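Local coordinates for uncharacterized protein (Bacteroides ovatus, PDB 3NQK) that is of unknown function but joins a DUF4973 region of the E-set clan to a beta-rich BT_3044-like C-terminal region, at residues A[193-196]-A[197-200]. Sequence-based numbering, arbitrary orientation.
Sequences VVDN and NSIF
Val194 and Asp195 both direct their backbone N-H groups to Ser198 O, at 2.9 Å from Val194 N and 3.2 Å from Asp195 N. Two successive donors on one acceptor, together with the phi/psi of -113/-53° at Val194, identify a classic beta bulge. The bulge sits where strand 188-193 turns back into strand 198-202. The strand-side part is anchored on buried Phe200, where Val194 CG2 meets the ring edge, in its plane, 3.7 Å from Phe200 CD2. Tyr192 stacks on that ring and Lys219 adds a cation-pi contact. At the turn, Asp195 CG lies between its backbone N and carbonyl carbon (chi1 64°), which carries OD1 back over the loop: Asn197 N donates to it at 3.1 Å from above the carboxylate plane, closing an Asx turn. Ser198 OG gives Asp195 OD1 only a weak bond, 3.0 Å long, and its stronger partner is His223. The outer end is looser: the exposed Asn196 lays its amide beside that of Asn197, the two stacked. The N-H of Asn197 would probably favour the charged form of Asp195, the weak hydroxyl bond adding little, consistent with the Asx turn helping to hold the backbone of 195-197 in its bend.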
ATOM      1  N   VAL A 193      17.936 -14.671   3.021  1.00 31.50           N
ATOM      2  CA  VAL A 193      16.798 -15.563   3.132  1.00 31.11           C
ATOM      3  C   VAL A 193      17.130 -16.971   2.693  1.00 33.46           C
ATOM      4  O   VAL A 193      17.809 -17.177   1.687  1.00 32.01           O
ATOM      5  CB  VAL A 193      15.632 -15.106   2.243  1.00 34.07           C
ATOM      6  CG1 VAL A 193      14.682 -16.282   1.982  1.00 24.23           C
ATOM      7  CG2 VAL A 193      14.892 -13.899   2.860  1.00 28.53           C
ATOM      8  N   VAL A 194      16.631 -17.943   3.447  1.00 36.87           N
ATOM      9  CA  VAL A 194      16.651 -19.329   3.031  1.00 37.44           C
ATOM     10  C   VAL A 194      15.220 -19.764   2.807  1.00 39.36           C
ATOM     11  O   VAL A 194      14.885 -20.277   1.749  1.00 40.58           O
ATOM     12  CB  VAL A 194      17.354 -20.239   4.068  1.00 39.07           C
ATOM     13  CG1 VAL A 194      16.843 -21.656   3.980  1.00 35.43           C
ATOM     14  CG2 VAL A 194      18.865 -20.205   3.852  1.00 35.63           C
ATOM     15  N   ASP A 195      14.370 -19.554   3.805  1.00 41.41           N
ATOM     16  CA  ASP A 195      12.918 -19.790   3.644  1.00 44.67           C
ATOM     17  C   ASP A 195      12.126 -18.814   4.553  1.00 46.21           C
ATOM     18  O   ASP A 195      12.681 -17.803   5.006  1.00 47.23           O
ATOM     19  CB  ASP A 195      12.559 -21.258   3.904  1.00 43.69           C
ATOM     20  CG  ASP A 195      12.834 -21.688   5.326  1.00 48.11           C
ATOM     21  OD1 ASP A 195      12.978 -20.810   6.200  1.00 49.64           O
ATOM     22  OD2 ASP A 195      12.853 -22.917   5.584  1.00 48.46           O
ATOM     23  N   ASN A 196      10.855 -19.107   4.824  1.00 46.69           N
ATOM     24  CA  ASN A 196       9.989 -18.126   5.532  1.00 47.05           C
ATOM     25  C   ASN A 196      10.456 -17.777   6.924  1.00 46.39           C
ATOM     26  O   ASN A 196      10.170 -16.680   7.414  1.00 45.87           O
ATOM     27  CB  ASN A 196       8.521 -18.590   5.573  1.00 48.79           C
ATOM     28  CG  ASN A 196       8.374 -19.981   6.096  1.00 57.18           C
ATOM     29  OD1 ASN A 196       9.056 -20.913   5.638  1.00 66.63           O
ATOM     30  ND2 ASN A 196       7.480 -20.155   7.045  1.00 59.89           N
ATOM     31  N   ASN A 197      11.181 -18.693   7.567  1.00 46.57           N
ATOM     32  CA  ASN A 197      11.677 -18.448   8.918  1.00 47.89           C
ATOM     33  C   ASN A 197      13.149 -18.900   9.141  1.00 46.81           C
ATOM     34  O   ASN A 197      13.570 -19.154  10.273  1.00 47.22           O
ATOM     35  CB  ASN A 197      10.759 -19.108   9.924  1.00 49.47           C
ATOM     36  CG  ASN A 197      10.524 -20.547   9.622  1.00 61.56           C
ATOM     37  OD1 ASN A 197      11.327 -21.193   8.921  1.00 70.73           O
ATOM     38  ND2 ASN A 197       9.412 -21.089  10.137  1.00 61.64           N
ATOM     39  N   SER A 198      13.922 -18.946   8.065  1.00 44.43           N
ATOM     40  CA  SER A 198      15.334 -19.285   8.157  1.00 44.74           C
ATOM     41  C   SER A 198      16.148 -18.362   7.286  1.00 41.27           C
ATOM     42  O   SER A 198      15.698 -17.932   6.240  1.00 42.35           O
ATOM     43  CB  SER A 198      15.574 -20.747   7.733  1.00 47.16           C
ATOM     44  OG  SER A 198      14.777 -21.645   8.497  1.00 50.59           O
ATOM     45  N   ILE A 199      17.356 -18.061   7.727  1.00 39.37           N
ATOM     46  CA  ILE A 199      18.255 -17.206   6.976  1.00 37.00           C
ATOM     47  C   ILE A 199      19.631 -17.765   7.124  1.00 38.56           C
ATOM     48  O   ILE A 199      19.823 -18.765   7.846  1.00 38.81           O
ATOM     49  CB  ILE A 199      18.241 -15.763   7.520  1.00 36.87           C
ATOM     50  CG1 ILE A 199      18.801 -15.721   8.945  1.00 37.36           C
ATOM     51  CG2 ILE A 199      16.803 -15.178   7.491  1.00 34.81           C
ATOM     52  CD1 ILE A 199      18.658 -14.342   9.619  1.00 40.65           C
ATOM     53  N   PHE A 200      20.617 -17.152   6.459  1.00 36.51           N
ATOM     54  CA  PHE A 200      22.000 -17.535   6.698  1.00 35.73           C
ATOM     55  C   PHE A 200      22.910 -16.343   6.696  1.00 36.31           C
ATOM     56  O   PHE A 200      22.595 -15.317   6.116  1.00 37.62           O
ATOM     57  CB  PHE A 200      22.489 -18.607   5.683  1.00 38.50           C
ATOM     58  CG  PHE A 200      22.826 -18.054   4.308  1.00 34.29           C
ATOM     59  CD1 PHE A 200      23.973 -17.319   4.105  1.00 36.62           C
ATOM     60  CD2 PHE A 200      22.010 -18.315   3.222  1.00 38.38           C
ATOM     61  CE1 PHE A 200      24.270 -16.798   2.845  1.00 34.05           C
ATOM     62  CE2 PHE A 200      22.304 -17.795   1.968  1.00 32.32           C
ATOM     63  CZ  PHE A 200      23.425 -17.033   1.790  1.00 32.76           C
TER